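Local structure of minor capsid protein (Cafeteriavirus-dependent mavirus, 6G42) at residues I124-V132 against T145-I156; M162-E170 against E188-L198. The protein forms, as a single jelly-roll minor capsid protein, the pentameric penton that probably occupies the icosahedral vertices of the virophage capsid. All blocks are in the same frame, centred on the assembly; numbering follows the deposited sequence.

Contact 1: I124-V132 against T145-I156; sequences IIGEEDIPV and TTTENFRNGHFI
The amide Thr145 N donates to Val132 O at 2.9 Å, and the return bond runs from Val132 N to Thr145 O at 3.0 Å. The two bonds make Val132 and Thr145 an antiparallel hydrogen-bonded pair. Their side chains lie on the same face of the sheet. Just before this pair, Pro131 CA also approaches Thr145 O in a C-H...O contact.

Beyond the pair the chains part around Phe150. Its CG stands anti to the backbone N (chi1 -179°), which carries the ring toward residues 125-131. Pro131 CB lies over one ring face, with Pro131 CD 3.7 Å from Phe150 CE2, while Ile125 CD1 reaches the ring edge near its plane. That same methyl sits almost centrally over the imidazole of His154, 4.1 Å from the ring centroid, a CH-pi contact. Pro131 CB also touches Ile156 CD1 at 3.9 Å.

The motif is a beta hairpin, strands 132-136 and 141-145; the loop that leads into it packs on helix 148-153, which follows it. Thr147 is the helix N-cap, its OG1 accepting weakly from Phe150 N. The same hydroxyl donates weakly to Asp129 OD1 at 3.2 Å. The other carboxylate oxygen, Asp129 OD2, takes a bent, weak bond from Asn149 ND2 at 2.8 Å, with the carboxylate and amide planes 84° apart. Asp129 therefore meets the N-terminal turn of the helix, where the helix dipole would favour its negative charge. On the apolar side, Ile77 of strand 74-79 packs against Ile125 and His154, and Leu117 of helix 106-120 against Pro131.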
# COMPACT_ATOMS: atom_id res chain seq x y z
N ILE C 124 -3.84 30.27 40.86
CA ILE C 124 -2.97 31.27 40.22
C ILE C 124 -3.59 32.00 39.01
O ILE C 124 -3.34 33.19 38.82
CB ILE C 124 -1.60 30.68 39.79
CG1 ILE C 124 -1.04 29.68 40.83
CG2 ILE C 124 -0.58 31.80 39.59
CD1 ILE C 124 0.18 28.90 40.37
N ILE C 125 -4.39 31.29 38.21
CA ILE C 125 -4.96 31.84 36.97
C ILE C 125 -6.50 31.89 37.02
O ILE C 125 -7.13 31.02 37.62
CB ILE C 125 -4.47 31.04 35.73
CG1 ILE C 125 -2.95 31.18 35.62
CG2 ILE C 125 -5.15 31.51 34.44
CD1 ILE C 125 -2.30 30.40 34.50
N GLY C 126 -7.07 32.92 36.40
CA GLY C 126 -8.52 33.12 36.35
C GLY C 126 -9.22 32.09 35.50
O GLY C 126 -8.66 31.61 34.52
N GLU C 127 -10.46 31.76 35.87
CA GLU C 127 -11.17 30.59 35.33
C GLU C 127 -11.37 30.57 33.81
O GLU C 127 -11.30 29.51 33.19
CB GLU C 127 -12.50 30.41 36.06
CG GLU C 127 -12.34 30.06 37.53
CD GLU C 127 -13.65 29.91 38.28
OE1 GLU C 127 -14.69 29.66 37.63
OE2 GLU C 127 -13.64 30.03 39.52
N GLU C 128 -11.61 31.74 33.22
CA GLU C 128 -11.84 31.86 31.77
C GLU C 128 -10.60 31.56 30.90
O GLU C 128 -10.74 31.19 29.73
CB GLU C 128 -12.37 33.25 31.42
CG GLU C 128 -13.79 33.50 31.90
CD GLU C 128 -14.29 34.90 31.59
OE1 GLU C 128 -13.51 35.74 31.10
OE2 GLU C 128 -15.49 35.16 31.84
N ASP C 129 -9.41 31.75 31.46
CA ASP C 129 -8.14 31.57 30.74
C ASP C 129 -7.41 30.26 31.05
O ASP C 129 -6.27 30.07 30.61
CB ASP C 129 -7.22 32.76 31.02
CG ASP C 129 -7.81 34.09 30.56
OD1 ASP C 129 -8.86 34.09 29.87
OD2 ASP C 129 -7.22 35.14 30.88
N ILE C 130 -8.06 29.35 31.78
CA ILE C 130 -7.48 28.03 32.09
C ILE C 130 -7.42 27.21 30.79
O ILE C 130 -8.44 27.07 30.11
CB ILE C 130 -8.28 27.29 33.19
CG1 ILE C 130 -8.19 28.07 34.52
CG2 ILE C 130 -7.77 25.85 33.37
CD1 ILE C 130 -8.92 27.46 35.70
N PRO C 131 -6.23 26.68 30.44
CA PRO C 131 -6.09 25.90 29.20
C PRO C 131 -6.71 24.49 29.28
O PRO C 131 -6.71 23.89 30.36
CB PRO C 131 -4.57 25.83 28.98
CG PRO C 131 -3.99 25.97 30.34
CD PRO C 131 -4.93 26.84 31.12
N VAL C 132 -7.21 24.00 28.15
CA VAL C 132 -7.84 22.67 28.06
C VAL C 132 -6.99 21.72 27.19
O VAL C 132 -6.89 21.91 25.98
CB VAL C 132 -9.27 22.74 27.49
CG1 VAL C 132 -9.91 21.35 27.44
CG2 VAL C 132 -10.13 23.69 28.31
N THR C 145 -6.32 23.84 23.83
CA THR C 145 -7.18 25.00 23.58
C THR C 145 -6.85 26.10 24.58
O THR C 145 -6.69 25.84 25.78
CB THR C 145 -8.67 24.62 23.66
OG1 THR C 145 -8.94 23.59 22.71
CG2 THR C 145 -9.57 25.83 23.36
N THR C 146 -6.77 27.34 24.08
CA THR C 146 -6.29 28.49 24.85
C THR C 146 -6.94 29.80 24.39
O THR C 146 -7.35 29.93 23.24
CB THR C 146 -4.76 28.65 24.73
OG1 THR C 146 -4.34 28.36 23.39
CG2 THR C 146 -4.03 27.72 25.68
N THR C 147 -7.02 30.77 25.31
CA THR C 147 -7.43 32.14 25.00
C THR C 147 -6.20 32.99 24.66
O THR C 147 -5.07 32.62 24.99
CB THR C 147 -8.17 32.82 26.16
OG1 THR C 147 -7.32 32.89 27.31
CG2 THR C 147 -9.45 32.05 26.52
N GLU C 148 -6.45 34.12 24.01
CA GLU C 148 -5.37 35.04 23.59
C GLU C 148 -4.65 35.69 24.78
O GLU C 148 -3.43 35.89 24.73
CB GLU C 148 -5.91 36.11 22.64
CG GLU C 148 -4.86 37.11 22.16
CD GLU C 148 -5.19 37.79 20.83
OE1 GLU C 148 -6.38 37.81 20.43
OE2 GLU C 148 -4.26 38.31 20.20
N ASN C 149 -5.40 36.00 25.83
CA ASN C 149 -4.85 36.60 27.05
C ASN C 149 -3.88 35.65 27.79
O ASN C 149 -2.89 36.11 28.36
CB ASN C 149 -5.99 37.04 27.97
CG ASN C 149 -5.51 37.83 29.18
OD1 ASN C 149 -4.51 38.54 29.12
ND2 ASN C 149 -6.24 37.72 30.29
N PHE C 150 -4.18 34.35 27.77
CA PHE C 150 -3.29 33.33 28.35
C PHE C 150 -1.96 33.24 27.61
O PHE C 150 -0.90 33.19 28.24
CB PHE C 150 -3.96 31.95 28.36
CG PHE C 150 -3.11 30.86 28.97
CD1 PHE C 150 -2.21 30.13 28.18
CD2 PHE C 150 -3.19 30.56 30.32
CE1 PHE C 150 -1.41 29.14 28.74
CE2 PHE C 150 -2.39 29.57 30.88
CZ PHE C 150 -1.50 28.86 30.09
N ARG C 151 -2.02 33.22 26.28
CA ARG C 151 -0.82 33.11 25.43
C ARG C 151 0.13 34.30 25.56
O ARG C 151 1.35 34.13 25.47
CB ARG C 151 -1.23 32.94 23.96
CG ARG C 151 -1.71 31.55 23.61
CD ARG C 151 -2.31 31.51 22.21
NE ARG C 151 -3.75 31.78 22.20
CZ ARG C 151 -4.46 32.21 21.15
NH1 ARG C 151 -3.88 32.45 19.98
NH2 ARG C 151 -5.77 32.41 21.27
N ASN C 152 -0.42 35.49 25.77
CA ASN C 152 0.37 36.70 26.05
C ASN C 152 1.02 36.62 27.44
O ASN C 152 2.18 37.00 27.61
CB ASN C 152 -0.48 37.96 25.94
CG ASN C 152 -0.90 38.27 24.51
OD1 ASN C 152 -0.08 38.24 23.59
ND2 ASN C 152 -2.18 38.57 24.31
N GLY C 153 0.26 36.13 28.42
CA GLY C 153 0.73 36.03 29.80
C GLY C 153 1.67 34.88 30.09
O GLY C 153 2.79 35.08 30.55
N HIS C 154 1.21 33.66 29.81
CA HIS C 154 1.86 32.43 30.29
C HIS C 154 2.16 31.40 29.20
O HIS C 154 1.70 31.53 28.06
CB HIS C 154 0.99 31.77 31.36
CG HIS C 154 0.55 32.71 32.45
ND1 HIS C 154 -0.59 33.49 32.35
CD2 HIS C 154 1.09 32.99 33.66
CE1 HIS C 154 -0.73 34.20 33.45
NE2 HIS C 154 0.28 33.92 34.26
N PHE C 155 2.93 30.39 29.58
CA PHE C 155 3.18 29.20 28.77
C PHE C 155 2.76 27.94 29.53
O PHE C 155 2.59 27.97 30.75
CB PHE C 155 4.68 29.06 28.47
CG PHE C 155 5.16 29.90 27.33
CD1 PHE C 155 4.59 29.79 26.07
CD2 PHE C 155 6.25 30.76 27.49
CE1 PHE C 155 5.05 30.55 25.00
CE2 PHE C 155 6.72 31.52 26.44
CZ PHE C 155 6.12 31.41 25.19
N ILE C 156 2.60 26.85 28.80
CA ILE C 156 2.46 25.51 29.37
C ILE C 156 3.81 24.81 29.26
O ILE C 156 4.46 24.88 28.21
CB ILE C 156 1.39 24.67 28.64
CG1 ILE C 156 0.01 25.33 28.76
CG2 ILE C 156 1.32 23.25 29.19
CD1 ILE C 156 -1.02 24.83 27.77

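Contact 2: M162-E170 against E188-L198; sequences MRVDFNSFE and ETQDASTLEFL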
# COMPACT_ATOMS: atom_id res chain seq x y z
N MET C 162 6.85 13.87 29.01
CA MET C 162 5.76 14.49 28.24
C MET C 162 6.26 14.96 26.87
O MET C 162 5.63 14.69 25.85
CB MET C 162 5.17 15.68 29.00
CG MET C 162 4.29 15.30 30.18
SD MET C 162 2.61 14.88 29.69
CE MET C 162 1.94 16.50 29.37
N ARG C 163 7.38 15.67 26.87
CA ARG C 163 8.06 16.12 25.65
C ARG C 163 8.17 15.00 24.61
O ARG C 163 7.76 15.17 23.47
CB ARG C 163 9.45 16.65 26.01
CG ARG C 163 10.40 16.95 24.85
CD ARG C 163 9.97 18.16 24.07
NE ARG C 163 11.03 18.62 23.18
CZ ARG C 163 11.16 18.30 21.89
NH1 ARG C 163 10.29 17.50 21.27
NH2 ARG C 163 12.19 18.80 21.20
N VAL C 164 8.72 13.86 25.03
CA VAL C 164 8.97 12.75 24.11
C VAL C 164 7.66 12.14 23.60
O VAL C 164 7.48 11.99 22.38
CB VAL C 164 9.88 11.67 24.75
CG1 VAL C 164 10.04 10.45 23.85
CG2 VAL C 164 11.26 12.24 25.03
N ASP C 165 6.75 11.82 24.51
CA ASP C 165 5.50 11.14 24.13
C ASP C 165 4.48 12.03 23.41
O ASP C 165 3.59 11.51 22.74
CB ASP C 165 4.87 10.45 25.34
CG ASP C 165 5.67 9.24 25.82
OD1 ASP C 165 6.70 8.89 25.20
OD2 ASP C 165 5.25 8.62 26.81
N PHE C 166 4.61 13.35 23.54
CA PHE C 166 3.81 14.31 22.76
C PHE C 166 4.72 15.24 21.94
O PHE C 166 4.53 16.45 21.91
CB PHE C 166 2.85 15.08 23.68
CG PHE C 166 1.97 14.20 24.51
CD1 PHE C 166 2.39 13.73 25.75
CD2 PHE C 166 0.71 13.82 24.06
CE1 PHE C 166 1.58 12.91 26.52
CE2 PHE C 166 -0.10 13.00 24.83
CZ PHE C 166 0.33 12.55 26.06
N ASN C 167 5.68 14.62 21.27
CA ASN C 167 6.77 15.30 20.53
C ASN C 167 6.36 16.18 19.35
O ASN C 167 7.07 17.13 19.02
CB ASN C 167 7.80 14.27 20.04
CG ASN C 167 7.19 13.22 19.12
OD1 ASN C 167 7.00 13.46 17.93
ND2 ASN C 167 6.92 12.04 19.66
N SER C 168 5.24 15.87 18.71
CA SER C 168 4.78 16.60 17.53
C SER C 168 4.20 18.02 17.78
O SER C 168 3.83 18.71 16.83
CB SER C 168 3.77 15.74 16.76
OG SER C 168 2.80 15.18 17.63
N PHE C 169 4.11 18.45 19.05
CA PHE C 169 3.94 19.87 19.38
C PHE C 169 5.25 20.62 19.13
O PHE C 169 6.32 20.00 19.07
CB PHE C 169 3.53 20.06 20.85
CG PHE C 169 2.11 19.63 21.16
CD1 PHE C 169 1.03 20.37 20.68
CD2 PHE C 169 1.86 18.50 21.95
CE1 PHE C 169 -0.27 19.98 20.97
CE2 PHE C 169 0.56 18.12 22.24
CZ PHE C 169 -0.51 18.85 21.75
N GLU C 170 5.18 21.94 19.00
CA GLU C 170 6.37 22.79 18.87
C GLU C 170 6.90 23.15 20.26
O GLU C 170 6.16 23.68 21.09
CB GLU C 170 6.07 24.06 18.06
CG GLU C 170 7.31 24.79 17.56
CD GLU C 170 7.01 26.10 16.85
OE1 GLU C 170 5.84 26.34 16.47
OE2 GLU C 170 7.95 26.91 16.68
N GLU C 188 -4.66 24.64 19.10
CA GLU C 188 -3.41 24.11 18.53
C GLU C 188 -3.37 22.58 18.67
O GLU C 188 -3.69 22.04 19.73
CB GLU C 188 -2.19 24.73 19.23
CG GLU C 188 -1.89 26.17 18.83
CD GLU C 188 -1.14 26.32 17.51
OE1 GLU C 188 -0.97 25.32 16.76
OE2 GLU C 188 -0.70 27.45 17.21
N THR C 189 -2.96 21.91 17.60
CA THR C 189 -2.96 20.45 17.52
C THR C 189 -1.57 19.93 17.14
O THR C 189 -0.75 20.66 16.59
CB THR C 189 -4.04 19.93 16.53
OG1 THR C 189 -4.00 18.49 16.47
CG2 THR C 189 -3.86 20.50 15.13
N GLN C 190 -1.32 18.66 17.45
CA GLN C 190 -0.09 17.96 17.05
C GLN C 190 0.05 17.94 15.53
O GLN C 190 -0.94 17.82 14.82
CB GLN C 190 -0.13 16.51 17.55
CG GLN C 190 0.06 16.30 19.04
CD GLN C 190 0.02 14.83 19.45
OE1 GLN C 190 -1.03 14.19 19.37
NE2 GLN C 190 1.15 14.29 19.90
N ASP C 191 1.28 18.05 15.03
CA ASP C 191 1.53 17.90 13.58
C ASP C 191 1.55 16.42 13.10
O ASP C 191 1.58 16.17 11.89
CB ASP C 191 2.76 18.72 13.09
CG ASP C 191 4.12 18.18 13.58
OD1 ASP C 191 4.42 16.98 13.43
OD2 ASP C 191 4.93 19.01 14.06
N ALA C 192 1.50 15.47 14.04
CA ALA C 192 1.52 14.04 13.74
C ALA C 192 0.99 13.20 14.90
O ALA C 192 1.11 13.59 16.07
CB ALA C 192 2.93 13.59 13.38
N SER C 193 0.43 12.04 14.58
CA SER C 193 -0.07 11.11 15.59
C SER C 193 1.09 10.52 16.39
O SER C 193 2.12 10.18 15.80
CB SER C 193 -0.88 10.00 14.93
OG SER C 193 -1.54 9.19 15.90
N THR C 194 0.93 10.43 17.71
CA THR C 194 1.96 9.85 18.61
C THR C 194 1.43 8.72 19.51
O THR C 194 2.00 8.42 20.56
CB THR C 194 2.61 10.94 19.51
OG1 THR C 194 1.64 11.46 20.43
CG2 THR C 194 3.20 12.06 18.67
N LEU C 195 0.36 8.05 19.07
CA LEU C 195 -0.21 6.93 19.81
C LEU C 195 0.78 5.76 19.92
O LEU C 195 0.73 4.99 20.87
CB LEU C 195 -1.52 6.48 19.17
CG LEU C 195 -2.62 7.53 18.93
CD1 LEU C 195 -3.88 6.87 18.39
CD2 LEU C 195 -2.93 8.31 20.21
N GLU C 196 1.67 5.63 18.94
CA GLU C 196 2.79 4.66 18.98
C GLU C 196 3.73 4.84 20.18
O GLU C 196 4.32 3.87 20.64
CB GLU C 196 3.59 4.70 17.66
CG GLU C 196 4.30 6.02 17.38
CD GLU C 196 4.93 6.10 16.00
OE1 GLU C 196 5.52 5.10 15.55
OE2 GLU C 196 4.86 7.18 15.37
N PHE C 197 3.86 6.08 20.67
CA PHE C 197 4.66 6.41 21.89
C PHE C 197 3.94 6.15 23.22
O PHE C 197 4.57 6.25 24.28
CB PHE C 197 5.07 7.89 21.87
CG PHE C 197 6.22 8.20 20.94
CD1 PHE C 197 6.03 8.24 19.57
CD2 PHE C 197 7.48 8.50 21.46
CE1 PHE C 197 7.08 8.52 18.71
CE2 PHE C 197 8.54 8.78 20.61
CZ PHE C 197 8.34 8.80 19.23
N LEU C 198 2.64 5.88 23.16
CA LEU C 198 1.79 5.69 24.34
C LEU C 198 1.42 4.23 24.62
O LEU C 198 1.28 3.84 25.78
CB LEU C 198 0.52 6.53 24.18
CG LEU C 198 0.69 8.04 23.89
CD1 LEU C 198 -0.66 8.73 23.80
CD2 LEU C 198 1.55 8.74 24.93
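Thr194 OG1 uses both of its roles: it donates to Asp165 O at 3.0 Å, in the carbonyl plane, and accepts from Gln190 NE2 at 2.9 Å, close to the plane of that amide. One hydroxyl thus ties the last turn of helix 160-165 to the loop at 190-194.

The type I turn from Phe166 to Phe169 supplies the next pair of bonds. Ser168 OG donates to Ala192 O at 2.8 Å. Ser168 O receives Asp191 N at 3.2 Å; the N-H points straight at the oxygen (175°), yet the donor stands above the carbonyl plane.

Asn167 ND2 gives a hydrogen to Val164 O at 2.8 Å, and this bond holds the nitrogen over the centre of the Phe197 ring, 3.5 Å above its plane. Asn167 OD1 is bonded to Gln246 NE2 of the second subunit. Val164 CG1 meets the same ring at Phe197 CE2. Farther along, Gln190 CG packs over a face of Phe169, 3.9 Å from its centroid.

Other polar ends find partners beyond the two segments: Asp165 OD2 bonds Tyr73 OH, while Lys60 of the second subunit takes both Asp165 OD1, as a salt bridge, and Phe197 O. Gln190 OE1 accepts from Phe142 N in strand 141-145; the Phe142 ring meets that of Phe166 edge-to-face, and Phe166 also packs on Ile113 of helix 106-120.

Contact 1 closes before contact 2 opens along the chain, and their centres lie 21 Å apart, with nearest atoms about 5 Å apart and not touching. Strand 154-158 ends the first and helix 160-165 begins the second. They share two further elements: helix 106-120 packs on both, and the three-stranded sheet 132-136, 141-145, 187-189 has its hairpin ends in contact 1 and its last strand leading into contact 2. The centre of contact 1, which no other chain touches, is about 34 Å from the centre of the chain, in the outlying region. The centre of contact 2 is about 17 Å from it, where that region returns toward strand 201-207 and meets the second subunit within the pentamer.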